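Local coordinates for non-toxic crystal protein (PDB 2D42) that is a non-toxic protein of parasporal inclusions whose activity is not established, but whose structure closely resembles that of beta-pore-forming toxins, at residues A[6-11]-A[206-211]; A[10-15]-A[200-205]; A[79-84]-A[158-163]; A[107-112]-A[232-237]. One frame throughout, in Å; residues are numbered along the deposited sequence.

Contact 1: residues A[6-11]-A[206-211]; sequences LRELEI and NGTPGF
Glu8 meets Asn206 and Thr208 in a polar contact made of three hydrogen bonds. Two come from the amide nitrogen of Asn206: ND2 donates to Glu8 O at 2.8 Å and to the carboxylate atom Glu8 OE1 at 3.1 Å, both moderately bent. Through these two bonds one NH2 group bridges the main chain and side chain of a single residue. The backbone acceptor lies almost in the amide plane, whereas OE1 is tilted from it. The third bond is Thr208 OG1 to Glu8 OE1, 2.7 Å long, with the hydroxyl as donor. Both donors stand clear of the carboxylate plane, ND2 by 38° and OG1 by 55°, and they reach OE1 from opposite faces. Glu8 offers this oxygen by bending its chain at chi2 (-63°). Two neutral donors on one oxygen would be expected to stabilise a charged carboxylate.

Beyond the hydrogen bonds there is only van der Waals packing: Thr208 CG2 lies 3.6 Å from Glu8 CD, and Ile11 CG2 lies 4.0 Å from Asn206 ND2.

Gly207, with positive phi, is the C-prime residue of a Schellman motif ending helix 199-206, with Thr208 N bonded to Leu203 O and Gly207 N to Gln204 O; on either side of it Asn206 and Thr208 both point toward segment 6-11.

The contact thus joins one side of helix 5-19 to the C-terminal end of helix 199-206, just before strand 211-214; Ile3 of strand 2-4 touches both Glu8 and Thr208, and Val202 packs on Glu8.

Contact 2: residues A[10-15]-A[200-205]; sequences EIYGMQ and IDVLQA
Tyr12 of helix 5-19 packs against Val202 and Ala205 of helix 199-206. At the root, Tyr12 CB touches Val202 CG1 at 3.6 Å. The ring begins with CG, which has the other methyl of the valine, Val202 CG2, at 4.0 Å; Tyr12 CD2 is nearly as close to that methyl, at 4.1 Å. Val202 therefore divides its two branches, CG1 against the methylene and CG2 over one ring face. The latter is a CH-pi contact, with CG2 4.3 Å from the centroid of the Tyr12 ring and 23° off the ring normal, offset toward the rim.

Along the other side of the ring the partner changes. Ala205 CB lies in the ring plane, 3.7 Å from Tyr12 CD1 and equally 3.7 Å from Tyr12 CE1, so the methyl straddles that C-C edge. The carbonyl of Asp201 comes only loosely near CE1. Tyr12 holds its CG anti to the backbone N (chi1 172°), which places the ring where Val202 can cover a face while Ala205, one helical turn further on, meets an edge. No hydrogen bond crosses between the two segments.

The short helical segments 10-15 and 200-205 approach to 9.6 Å between axes and cross at 73°. Around the contact, Tyr12 also leans on Gln195 and Val197 of strand 189-198, which leads into helix 199-206, while Met14 and Glu10 of helix 5-19 touch Tyr24 on strand 23-29.

Contact 3: residues A[79-84]-A[158-163]; sequences NAYTSR and LEQGAF
Tyr81 has the largest surface buried here, its ring meeting Leu158 over one face and Gln160 at an edge. Leu158 CD2 sits over the ring, 3.9 Å from the Tyr81 centroid and 27° off the normal, a CH-pi contact displaced toward the rim. Its closest ring atom is Tyr81 CD2 at 3.5 Å, with Tyr81 CG next at 3.7 Å, so the methyl lies over the CG-CD2-CE2 side of the ring.

Strands 79-84 and 158-163 run the same way, their axes 12° apart and 9.6 Å from each other, too far for backbone pairing. Strand 219-244 pairs with both long strands, Arg84 with Gln231 and Gly161 with Ile232. In this large branched or curled sheet, consistent with the resemblance to beta-pore-forming toxins, Tyr81 and Ser83 point toward segment 158-163 and Leu158 and Gln160 toward 79-84.

Gln160 reaches across with an extended chain, CG anti to the backbone N. Its amide nitrogen lies in the ring plane, NE2 being 3.0 Å from Tyr81 CE2, shorter than normal van der Waals contact; ring and amide planes are 63° apart. The amide placement is therefore doubtful, and with it the weak 3.4 Å hydrogen bond from NE2 to Ser83 OG. Ile56 of strand 54-65 touches both Tyr81 and Gln160, and Phe138 of strand 129-146 packs on Leu158.

Contact 4: residues A[107-112]-A[232-237]; sequences LFFEQV and IGLQTF
Phe109 packs tightly against Leu234 and Ile232, while Val112 contributes a looser flank. In the tight part both methyls of Leu234 are used. Leu234 CD2 lies over one face of the aromatic ring, 3.9 Å from the Phe109 centroid and 26° off the normal, with Phe109 CD2 only 3.5 Å away; Leu234 CD1 meets the base of the ring, 3.6 Å from Phe109 CG. At the far end Ile232 CD1 comes obliquely to the ring, equally 3.5 Å from Phe109 CE2 and from Phe109 CZ. Ile232 directs CG1 between its backbone N and carbonyl carbon (chi1 67°), and the extended chain beyond delivers CD1 to the ring. Three methyls thus run along Phe109 from CG to CZ, and both Phe109 and Ile232 are buried.

The loose side lies where strand 101-109 ends and the chain turns. Val112 CG2 makes a single longer approach, 3.9 Å to Leu234 CD1, and both residues are partly exposed. The turn is closed by the backbone bond from Val112 N to Phe109 O, 3.0 Å, which brings the valine back beside Leu234; Glu110 and Gln111, between them, are exposed. No hydrogen bond joins the two segments.

The turn connects strands 101-109 and 114-122, a hairpin that probably corresponds to the amphipathic insertion hairpin of related pore-forming toxins. The contact lays it against strand 219-244 of the large sheet: Ile118 of strand 114-122 also touches Ile232, Val49 of strand 48-49 touches Phe109, and strand 150-185 pairs with 219-244 alongside.

In the fold
From the N terminus, helix 5-19 starts the loops closed by contacts 1 and 2, which return to it from helix 199-206 and the turn after it. These two share Glu10 and Ile11 and have centres about 6 Å apart. Contact 3, closing a shorter loop from strand 71-94 to strand 150-185, is nested inside both. Contact 4 starts on strand 101-109, inside the loop of contact 3, and ends on strand 219-244, so it crosses all three others. Contacts 3 and 4 have centres about 9 Å apart and join through backbone pairing of 158-163 with 232-237. Contacts 1 and 2 lie across the chain's centre from contacts 3 and 4, with centres 42 to 48 Å apart.

Contact 1: residues A[6-11]-A[206-211]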
loop_
_atom_site.group_PDB
_atom_site.type_symbol
_atom_site.label_atom_id
_atom_site.label_comp_id
_atom_site.label_asym_id
_atom_site.label_seq_id
_atom_site.Cartn_x
_atom_site.Cartn_y
_atom_site.Cartn_z
ATOM N N LEU A 6 -4.388 -20.703 -10.568
ATOM C CA LEU A 6 -4.008 -21.982 -11.171
ATOM C C LEU A 6 -4.856 -23.102 -10.580
ATOM O O LEU A 6 -5.207 -24.060 -11.267
ATOM C CB LEU A 6 -2.524 -22.273 -10.935
ATOM C CG LEU A 6 -1.545 -21.409 -11.734
ATOM C CD1 LEU A 6 -0.127 -21.757 -11.336
ATOM C CD2 LEU A 6 -1.745 -21.639 -13.221
ATOM N N ARG A 7 -5.178 -22.971 -9.297
ATOM C CA ARG A 7 -6.011 -23.945 -8.605
ATOM C C ARG A 7 -7.415 -23.919 -9.219
ATOM O O ARG A 7 -8.027 -24.970 -9.442
ATOM C CB ARG A 7 -6.069 -23.607 -7.109
ATOM C CG ARG A 7 -7.107 -24.385 -6.316
ATOM C CD ARG A 7 -6.879 -25.886 -6.392
ATOM N NE ARG A 7 -7.968 -26.614 -5.747
ATOM C CZ ARG A 7 -8.276 -27.884 -6.000
ATOM N NH1 ARG A 7 -7.573 -28.577 -6.888
ATOM N NH2 ARG A 7 -9.295 -28.458 -5.370
ATOM N N GLU A 8 -7.919 -22.715 -9.495
ATOM C CA GLU A 8 -9.236 -22.557 -10.106
ATOM C C GLU A 8 -9.233 -23.219 -11.491
ATOM O O GLU A 8 -10.217 -23.841 -11.889
ATOM C CB GLU A 8 -9.596 -21.073 -10.262
ATOM C CG GLU A 8 -9.755 -20.292 -8.961
ATOM C CD GLU A 8 -10.900 -20.802 -8.091
ATOM O OE1 GLU A 8 -12.011 -21.027 -8.620
ATOM O OE2 GLU A 8 -10.686 -20.962 -6.871
ATOM N N LEU A 9 -8.125 -23.070 -12.215
ATOM C CA LEU A 9 -7.980 -23.650 -13.556
ATOM C C LEU A 9 -8.067 -25.177 -13.433
ATOM O O LEU A 9 -8.759 -25.839 -14.202
ATOM C CB LEU A 9 -6.626 -23.244 -14.168
ATOM C CG LEU A 9 -6.267 -23.847 -15.535
ATOM C CD1 LEU A 9 -7.280 -23.387 -16.583
ATOM C CD2 LEU A 9 -4.850 -23.441 -15.930
ATOM N N GLU A 10 -7.366 -25.719 -12.447
ATOM C CA GLU A 10 -7.371 -27.156 -12.202
ATOM C C GLU A 10 -8.797 -27.624 -11.873
ATOM O O GLU A 10 -9.266 -28.633 -12.404
ATOM C CB GLU A 10 -6.414 -27.484 -11.050
ATOM C CG GLU A 10 -6.160 -28.966 -10.823
ATOM C CD GLU A 10 -5.189 -29.206 -9.679
ATOM O OE1 GLU A 10 -5.531 -28.862 -8.526
ATOM O OE2 GLU A 10 -4.083 -29.729 -9.932
ATOM N N ILE A 11 -9.486 -26.883 -11.009
ATOM C CA ILE A 11 -10.857 -27.230 -10.630
ATOM C C ILE A 11 -11.759 -27.226 -11.858
ATOM O O ILE A 11 -12.572 -28.130 -12.053
ATOM C CB ILE A 11 -11.423 -26.234 -9.594
ATOM C CG1 ILE A 11 -10.664 -26.379 -8.272
ATOM C CG2 ILE A 11 -12.912 -26.468 -9.402
ATOM C CD1 ILE A 11 -11.048 -25.350 -7.214
ATOM N N ASN A 206 -16.601 -21.597 -12.316
ATOM C CA ASN A 206 -16.338 -22.002 -10.937
ATOM C C ASN A 206 -17.139 -21.215 -9.901
ATOM O O ASN A 206 -17.298 -21.656 -8.759
ATOM C CB ASN A 206 -14.851 -21.843 -10.618
ATOM C CG ASN A 206 -13.988 -22.878 -11.306
ATOM O OD1 ASN A 206 -14.485 -23.747 -12.032
ATOM N ND2 ASN A 206 -12.682 -22.794 -11.082
ATOM N N GLY A 207 -17.637 -20.051 -10.299
ATOM C CA GLY A 207 -18.376 -19.222 -9.367
ATOM C C GLY A 207 -17.419 -18.641 -8.341
ATOM O O GLY A 207 -17.825 -18.254 -7.248
ATOM N N THR A 208 -16.139 -18.591 -8.699
ATOM C CA THR A 208 -15.092 -18.067 -7.827
ATOM C C THR A 208 -15.493 -16.726 -7.211
ATOM O O THR A 208 -15.808 -15.776 -7.920
ATOM C CB THR A 208 -13.778 -17.881 -8.613
ATOM O OG1 THR A 208 -13.550 -19.032 -9.443
ATOM C CG2 THR A 208 -12.613 -17.705 -7.659
ATOM N N PRO A 209 -15.472 -16.632 -5.871
ATOM C CA PRO A 209 -15.835 -15.413 -5.140
ATOM C C PRO A 209 -14.877 -14.249 -5.365
ATOM O O PRO A 209 -13.679 -14.453 -5.558
ATOM C CB PRO A 209 -15.817 -15.861 -3.674
ATOM C CG PRO A 209 -16.002 -17.344 -3.750
ATOM C CD PRO A 209 -15.165 -17.722 -4.933
ATOM N N GLY A 210 -15.416 -13.033 -5.329
ATOM C CA GLY A 210 -14.600 -11.840 -5.489
ATOM C C GLY A 210 -14.418 -11.288 -6.892
ATOM O O GLY A 210 -13.642 -10.350 -7.098
ATOM N N PHE A 211 -15.140 -11.835 -7.861
ATOM C CA PHE A 211 -14.991 -11.372 -9.237
ATOM C C PHE A 211 -16.270 -10.967 -9.952
ATOM O O PHE A 211 -17.337 -11.523 -9.709
ATOM C CB PHE A 211 -14.343 -12.465 -10.086
ATOM C CG PHE A 211 -12.941 -12.809 -9.695
ATOM C CD1 PHE A 211 -11.861 -12.156 -10.289
ATOM C CD2 PHE A 211 -12.691 -13.833 -8.789
ATOM C CE1 PHE A 211 -10.553 -12.527 -9.990
ATOM C CE2 PHE A 211 -11.383 -14.208 -8.483
ATOM C CZ PHE A 211 -10.314 -13.554 -9.089
#

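Contact 2: residues A[10-15]-A[200-205]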
loop_
_atom_site.group_PDB
_atom_site.type_symbol
_atom_site.label_atom_id
_atom_site.label_comp_id
_atom_site.label_asym_id
_atom_site.label_seq_id
_atom_site.Cartn_x
_atom_site.Cartn_y
_atom_site.Cartn_z
ATOM N N GLU A 10 -7.366 -25.719 -12.447
ATOM C CA GLU A 10 -7.371 -27.156 -12.202
ATOM C C GLU A 10 -8.797 -27.624 -11.873
ATOM O O GLU A 10 -9.266 -28.633 -12.404
ATOM C CB GLU A 10 -6.414 -27.484 -11.050
ATOM C CG GLU A 10 -6.160 -28.966 -10.823
ATOM C CD GLU A 10 -5.189 -29.206 -9.679
ATOM O OE1 GLU A 10 -5.531 -28.862 -8.526
ATOM O OE2 GLU A 10 -4.083 -29.729 -9.932
ATOM N N ILE A 11 -9.486 -26.883 -11.009
ATOM C CA ILE A 11 -10.857 -27.230 -10.630
ATOM C C ILE A 11 -11.759 -27.226 -11.858
ATOM O O ILE A 11 -12.572 -28.130 -12.053
ATOM C CB ILE A 11 -11.423 -26.234 -9.594
ATOM C CG1 ILE A 11 -10.664 -26.379 -8.272
ATOM C CG2 ILE A 11 -12.912 -26.468 -9.402
ATOM C CD1 ILE A 11 -11.048 -25.350 -7.214
ATOM N N TYR A 12 -11.620 -26.196 -12.681
ATOM C CA TYR A 12 -12.414 -26.096 -13.891
ATOM C C TYR A 12 -12.151 -27.293 -14.810
ATOM O O TYR A 12 -13.080 -27.880 -15.353
ATOM C CB TYR A 12 -12.078 -24.814 -14.643
ATOM C CG TYR A 12 -12.729 -24.743 -16.000
ATOM C CD1 TYR A 12 -14.028 -24.263 -16.146
ATOM C CD2 TYR A 12 -12.049 -25.173 -17.142
ATOM C CE1 TYR A 12 -14.636 -24.208 -17.401
ATOM C CE2 TYR A 12 -12.648 -25.126 -18.401
ATOM C CZ TYR A 12 -13.939 -24.640 -18.524
ATOM O OH TYR A 12 -14.525 -24.556 -19.769
ATOM N N GLY A 13 -10.875 -27.632 -14.984
ATOM C CA GLY A 13 -10.500 -28.742 -15.843
ATOM C C GLY A 13 -10.988 -30.088 -15.343
ATOM O O GLY A 13 -11.407 -30.933 -16.128
ATOM N N MET A 14 -10.935 -30.291 -14.034
ATOM C CA MET A 14 -11.387 -31.544 -13.459
ATOM C C MET A 14 -12.885 -31.750 -13.642
ATOM O O MET A 14 -13.328 -32.867 -13.917
ATOM C CB MET A 14 -11.003 -31.603 -11.985
ATOM C CG MET A 14 -9.512 -31.795 -11.790
ATOM S SD MET A 14 -9.014 -31.877 -10.069
ATOM C CE MET A 14 -9.707 -33.488 -9.601
ATOM N N GLN A 15 -13.664 -30.679 -13.514
ATOM C CA GLN A 15 -15.113 -30.776 -13.686
ATOM C C GLN A 15 -15.454 -30.925 -15.164
ATOM O O GLN A 15 -16.370 -31.664 -15.528
ATOM C CB GLN A 15 -15.820 -29.540 -13.105
ATOM C CG GLN A 15 -15.525 -28.202 -13.806
ATOM C CD GLN A 15 -16.451 -27.905 -14.990
ATOM O OE1 GLN A 15 -16.290 -26.891 -15.678
ATOM N NE2 GLN A 15 -17.427 -28.782 -15.222
ATOM N N ILE A 200 -11.467 -15.912 -17.658
ATOM C CA ILE A 200 -12.761 -15.366 -17.244
ATOM C C ILE A 200 -13.851 -16.434 -17.282
ATOM O O ILE A 200 -14.795 -16.401 -16.488
ATOM C CB ILE A 200 -13.197 -14.164 -18.125
ATOM C CG1 ILE A 200 -13.534 -14.631 -19.541
ATOM C CG2 ILE A 200 -12.089 -13.107 -18.146
ATOM C CD1 ILE A 200 -14.082 -13.525 -20.430
ATOM N N ASP A 201 -13.721 -17.391 -18.200
ATOM C CA ASP A 201 -14.708 -18.456 -18.305
ATOM C C ASP A 201 -14.526 -19.443 -17.162
ATOM O O ASP A 201 -15.490 -20.058 -16.699
ATOM C CB ASP A 201 -14.585 -19.171 -19.648
ATOM C CG ASP A 201 -14.884 -18.258 -20.825
ATOM O OD1 ASP A 201 -15.928 -17.573 -20.803
ATOM O OD2 ASP A 201 -14.075 -18.228 -21.777
ATOM N N VAL A 202 -13.286 -19.587 -16.706
ATOM C CA VAL A 202 -12.975 -20.484 -15.595
ATOM C C VAL A 202 -13.610 -19.943 -14.310
ATOM O O VAL A 202 -14.275 -20.676 -13.573
ATOM C CB VAL A 202 -11.447 -20.599 -15.382
ATOM C CG1 VAL A 202 -11.148 -21.339 -14.087
ATOM C CG2 VAL A 202 -10.817 -21.323 -16.556
ATOM N N LEU A 203 -13.395 -18.653 -14.060
ATOM C CA LEU A 203 -13.922 -17.980 -12.875
ATOM C C LEU A 203 -15.441 -17.970 -12.888
ATOM O O LEU A 203 -16.086 -18.170 -11.863
ATOM C CB LEU A 203 -13.397 -16.538 -12.811
ATOM C CG LEU A 203 -11.876 -16.405 -12.655
ATOM C CD1 LEU A 203 -11.433 -14.978 -12.903
ATOM C CD2 LEU A 203 -11.476 -16.867 -11.264
ATOM N N GLN A 204 -16.015 -17.735 -14.058
ATOM C CA GLN A 204 -17.459 -17.706 -14.169
ATOM C C GLN A 204 -18.035 -19.093 -13.920
ATOM O O GLN A 204 -19.008 -19.252 -13.179
ATOM C CB GLN A 204 -17.870 -17.201 -15.547
ATOM C CG GLN A 204 -19.330 -16.854 -15.638
ATOM C CD GLN A 204 -19.589 -15.788 -16.668
ATOM O OE1 GLN A 204 -19.306 -15.969 -17.853
ATOM N NE2 GLN A 204 -20.123 -14.659 -16.224
ATOM N N ALA A 205 -17.414 -20.098 -14.528
ATOM C CA ALA A 205 -17.873 -21.471 -14.379
ATOM C C ALA A 205 -17.719 -21.947 -12.943
ATOM O O ALA A 205 -18.596 -22.618 -12.410
ATOM C CB ALA A 205 -17.096 -22.386 -15.317
#

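Contact 3: residues A[79-84]-A[158-163]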
loop_
_atom_site.group_PDB
_atom_site.type_symbol
_atom_site.label_atom_id
_atom_site.label_comp_id
_atom_site.label_asym_id
_atom_site.label_seq_id
_atom_site.Cartn_x
_atom_site.Cartn_y
_atom_site.Cartn_z
ATOM N N ASN A 79 15.715 18.445 9.116
ATOM C CA ASN A 79 15.692 17.151 9.758
ATOM C C ASN A 79 14.958 16.132 8.887
ATOM O O ASN A 79 13.819 16.349 8.472
ATOM C CB ASN A 79 15.056 17.306 11.145
ATOM C CG ASN A 79 15.792 18.349 12.013
ATOM O OD1 ASN A 79 16.823 18.063 12.627
ATOM N ND2 ASN A 79 15.270 19.569 12.036
ATOM N N ALA A 80 15.637 15.032 8.584
ATOM C CA ALA A 80 15.062 13.979 7.756
ATOM C C ALA A 80 14.434 12.928 8.656
ATOM O O ALA A 80 15.132 12.094 9.221
ATOM C CB ALA A 80 16.147 13.350 6.877
ATOM N N TYR A 81 13.110 12.977 8.781
ATOM C CA TYR A 81 12.362 12.050 9.622
ATOM C C TYR A 81 11.800 10.882 8.823
ATOM O O TYR A 81 11.244 11.060 7.742
ATOM C CB TYR A 81 11.205 12.780 10.310
ATOM C CG TYR A 81 10.732 12.099 11.572
ATOM C CD1 TYR A 81 11.516 12.122 12.731
ATOM C CD2 TYR A 81 9.521 11.407 11.605
ATOM C CE1 TYR A 81 11.105 11.468 13.898
ATOM C CE2 TYR A 81 9.099 10.748 12.763
ATOM C CZ TYR A 81 9.897 10.782 13.907
ATOM O OH TYR A 81 9.499 10.121 15.050
ATOM N N THR A 82 11.925 9.687 9.383
ATOM C CA THR A 82 11.444 8.481 8.732
ATOM C C THR A 82 10.200 7.928 9.393
ATOM O O THR A 82 10.218 7.602 10.576
ATOM C CB THR A 82 12.506 7.380 8.758
ATOM O OG1 THR A 82 13.648 7.807 8.011
ATOM C CG2 THR A 82 11.952 6.095 8.158
ATOM N N SER A 83 9.123 7.824 8.626
ATOM C CA SER A 83 7.873 7.278 9.140
ATOM C C SER A 83 7.581 5.985 8.379
ATOM O O SER A 83 7.873 5.874 7.188
ATOM C CB SER A 83 6.728 8.277 8.949
ATOM O OG SER A 83 6.946 9.456 9.711
ATOM N N ARG A 84 7.009 5.010 9.073
ATOM C CA ARG A 84 6.711 3.724 8.464
ATOM C C ARG A 84 5.235 3.442 8.277
ATOM O O ARG A 84 4.398 3.893 9.057
ATOM C CB ARG A 84 7.319 2.600 9.307
ATOM C CG ARG A 84 6.928 1.204 8.851
ATOM C CD ARG A 84 7.774 0.142 9.532
ATOM N NE ARG A 84 9.202 0.372 9.317
ATOM C CZ ARG A 84 10.163 -0.465 9.701
ATOM N NH1 ARG A 84 9.855 -1.596 10.319
ATOM N NH2 ARG A 84 11.435 -0.166 9.470
ATOM N N LEU A 158 7.666 18.372 15.191
ATOM C CA LEU A 158 6.978 17.700 14.103
ATOM C C LEU A 158 5.677 17.119 14.623
ATOM O O LEU A 158 5.651 16.437 15.653
ATOM C CB LEU A 158 7.816 16.559 13.523
ATOM C CG LEU A 158 7.061 15.640 12.547
ATOM C CD1 LEU A 158 6.701 16.412 11.284
ATOM C CD2 LEU A 158 7.908 14.427 12.195
ATOM N N GLU A 159 4.592 17.400 13.915
ATOM C CA GLU A 159 3.303 16.851 14.281
ATOM C C GLU A 159 3.190 15.570 13.455
ATOM O O GLU A 159 3.094 15.622 12.226
ATOM C CB GLU A 159 2.194 17.824 13.917
ATOM C CG GLU A 159 0.830 17.394 14.362
ATOM C CD GLU A 159 -0.168 18.519 14.221
ATOM O OE1 GLU A 159 -0.735 18.681 13.119
ATOM O OE2 GLU A 159 -0.364 19.256 15.213
ATOM N N GLN A 160 3.227 14.429 14.136
ATOM C CA GLN A 160 3.156 13.135 13.480
ATOM C C GLN A 160 1.808 12.453 13.643
ATOM O O GLN A 160 1.343 12.234 14.763
ATOM C CB GLN A 160 4.245 12.207 14.019
ATOM C CG GLN A 160 4.321 10.868 13.293
ATOM C CD GLN A 160 5.388 9.959 13.861
ATOM O OE1 GLN A 160 5.374 9.647 15.050
ATOM N NE2 GLN A 160 6.323 9.523 13.012
ATOM N N GLY A 161 1.188 12.123 12.512
ATOM C CA GLY A 161 -0.095 11.447 12.529
ATOM C C GLY A 161 0.092 9.941 12.501
ATOM O O GLY A 161 1.164 9.441 12.154
ATOM N N ALA A 162 -0.951 9.212 12.874
ATOM C CA ALA A 162 -0.901 7.758 12.877
ATOM C C ALA A 162 -2.256 7.287 12.392
ATOM O O ALA A 162 -3.253 7.990 12.562
ATOM C CB ALA A 162 -0.623 7.233 14.292
ATOM N N PHE A 163 -2.307 6.102 11.792
ATOM C CA PHE A 163 -3.578 5.604 11.283
ATOM C C PHE A 163 -3.578 4.089 11.157
ATOM O O PHE A 163 -2.537 3.447 11.173
ATOM C CB PHE A 163 -3.847 6.220 9.904
ATOM C CG PHE A 163 -2.765 5.918 8.910
ATOM C CD1 PHE A 163 -2.823 4.772 8.125
ATOM C CD2 PHE A 163 -1.632 6.724 8.838
ATOM C CE1 PHE A 163 -1.759 4.429 7.289
ATOM C CE2 PHE A 163 -0.565 6.389 8.007
ATOM C CZ PHE A 163 -0.632 5.235 7.232
#

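Contact 4: residues A[107-112]-A[232-237]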
loop_
_atom_site.group_PDB
_atom_site.type_symbol
_atom_site.label_atom_id
_atom_site.label_comp_id
_atom_site.label_asym_id
_atom_site.label_seq_id
_atom_site.Cartn_x
_atom_site.Cartn_y
_atom_site.Cartn_z
ATOM N N LEU A 107 -5.075 11.083 3.069
ATOM C CA LEU A 107 -5.824 10.983 4.308
ATOM C C LEU A 107 -6.040 12.348 4.953
ATOM O O LEU A 107 -5.262 13.271 4.751
ATOM C CB LEU A 107 -5.088 10.055 5.275
ATOM C CG LEU A 107 -4.858 8.615 4.799
ATOM C CD1 LEU A 107 -4.101 7.838 5.870
ATOM C CD2 LEU A 107 -6.192 7.947 4.503
ATOM N N PHE A 108 -7.113 12.470 5.723
ATOM C CA PHE A 108 -7.402 13.717 6.417
ATOM C C PHE A 108 -7.317 13.426 7.910
ATOM O O PHE A 108 -8.005 12.550 8.422
ATOM C CB PHE A 108 -8.796 14.237 6.076
ATOM C CG PHE A 108 -9.120 15.558 6.723
ATOM C CD1 PHE A 108 -8.404 16.703 6.386
ATOM C CD2 PHE A 108 -10.128 15.653 7.685
ATOM C CE1 PHE A 108 -8.683 17.929 6.995
ATOM C CE2 PHE A 108 -10.420 16.873 8.303
ATOM C CZ PHE A 108 -9.695 18.014 7.957
ATOM N N PHE A 109 -6.471 14.169 8.600
ATOM C CA PHE A 109 -6.292 13.949 10.019
ATOM C C PHE A 109 -7.165 14.934 10.779
ATOM O O PHE A 109 -6.764 16.046 11.126
ATOM C CB PHE A 109 -4.796 14.056 10.328
ATOM C CG PHE A 109 -3.986 12.947 9.696
ATOM C CD1 PHE A 109 -3.631 11.816 10.430
ATOM C CD2 PHE A 109 -3.653 12.994 8.336
ATOM C CE1 PHE A 109 -2.964 10.748 9.833
ATOM C CE2 PHE A 109 -2.985 11.926 7.722
ATOM C CZ PHE A 109 -2.640 10.801 8.469
ATOM N N GLU A 110 -8.391 14.484 11.001
ATOM C CA GLU A 110 -9.430 15.254 11.662
ATOM C C GLU A 110 -9.047 15.981 12.947
ATOM O O GLU A 110 -9.517 17.095 13.179
ATOM C CB GLU A 110 -10.620 14.342 11.918
ATOM C CG GLU A 110 -11.865 15.021 12.433
ATOM C CD GLU A 110 -13.053 14.086 12.372
ATOM O OE1 GLU A 110 -13.827 14.167 11.393
ATOM O OE2 GLU A 110 -13.199 13.255 13.292
ATOM N N GLN A 111 -8.201 15.371 13.771
ATOM C CA GLN A 111 -7.807 16.004 15.026
ATOM C C GLN A 111 -6.963 17.258 14.872
ATOM O O GLN A 111 -6.856 18.046 15.808
ATOM C CB GLN A 111 -7.084 15.007 15.937
ATOM C CG GLN A 111 -8.041 14.098 16.692
ATOM C CD GLN A 111 -7.448 13.561 17.979
ATOM O OE1 GLN A 111 -6.917 14.319 18.796
ATOM N NE2 GLN A 111 -7.542 12.250 18.174
ATOM N N VAL A 112 -6.352 17.449 13.707
ATOM C CA VAL A 112 -5.555 18.645 13.495
ATOM C C VAL A 112 -6.019 19.405 12.257
ATOM O O VAL A 112 -5.475 20.454 11.922
ATOM C CB VAL A 112 -4.048 18.314 13.379
ATOM C CG1 VAL A 112 -3.526 17.818 14.735
ATOM C CG2 VAL A 112 -3.817 17.256 12.293
ATOM N N ILE A 232 2.953 9.371 9.774
ATOM C CA ILE A 232 3.456 10.326 8.799
ATOM C C ILE A 232 3.561 11.721 9.408
ATOM O O ILE A 232 2.730 12.114 10.237
ATOM C CB ILE A 232 2.538 10.430 7.560
ATOM C CG1 ILE A 232 1.196 11.035 7.955
ATOM C CG2 ILE A 232 2.287 9.059 6.966
ATOM C CD1 ILE A 232 0.368 11.455 6.769
ATOM N N GLY A 233 4.586 12.456 8.991
ATOM C CA GLY A 233 4.773 13.817 9.463
ATOM C C GLY A 233 3.750 14.664 8.733
ATOM O O GLY A 233 3.670 14.600 7.506
ATOM N N LEU A 234 2.968 15.444 9.476
ATOM C CA LEU A 234 1.917 16.276 8.900
ATOM C C LEU A 234 2.313 17.735 8.686
ATOM O O LEU A 234 1.992 18.331 7.652
ATOM C CB LEU A 234 0.663 16.207 9.791
ATOM C CG LEU A 234 0.054 14.801 9.912
ATOM C CD1 LEU A 234 -1.118 14.807 10.890
ATOM C CD2 LEU A 234 -0.387 14.328 8.526
ATOM N N GLN A 235 2.977 18.314 9.680
ATOM C CA GLN A 235 3.433 19.699 9.600
ATOM C C GLN A 235 4.464 19.940 10.692
ATOM O O GLN A 235 4.612 19.127 11.608
ATOM C CB GLN A 235 2.269 20.677 9.785
ATOM C CG GLN A 235 1.741 20.749 11.208
ATOM C CD GLN A 235 0.619 21.759 11.358
ATOM O OE1 GLN A 235 0.775 22.930 11.013
ATOM N NE2 GLN A 235 -0.521 21.310 11.881
ATOM N N THR A 236 5.161 21.067 10.608
ATOM C CA THR A 236 6.176 21.395 11.597
ATOM C C THR A 236 5.921 22.748 12.230
ATOM O O THR A 236 5.217 23.590 11.669
ATOM C CB THR A 236 7.570 21.427 10.975
ATOM O OG1 THR A 236 7.580 22.369 9.894
ATOM C CG2 THR A 236 7.954 20.055 10.455
ATOM N N PHE A 237 6.493 22.946 13.412
ATOM C CA PHE A 237 6.351 24.203 14.123
ATOM C C PHE A 237 7.694 24.598 14.715
ATOM O O PHE A 237 8.462 23.740 15.164
ATOM C CB PHE A 237 5.372 24.094 15.305
ATOM C CG PHE A 237 3.998 23.594 14.947
ATOM C CD1 PHE A 237 3.686 22.241 15.051
ATOM C CD2 PHE A 237 2.997 24.488 14.553
ATOM C CE1 PHE A 237 2.396 21.781 14.773
ATOM C CE2 PHE A 237 1.706 24.042 14.274
ATOM C CZ PHE A 237 1.405 22.687 14.385
#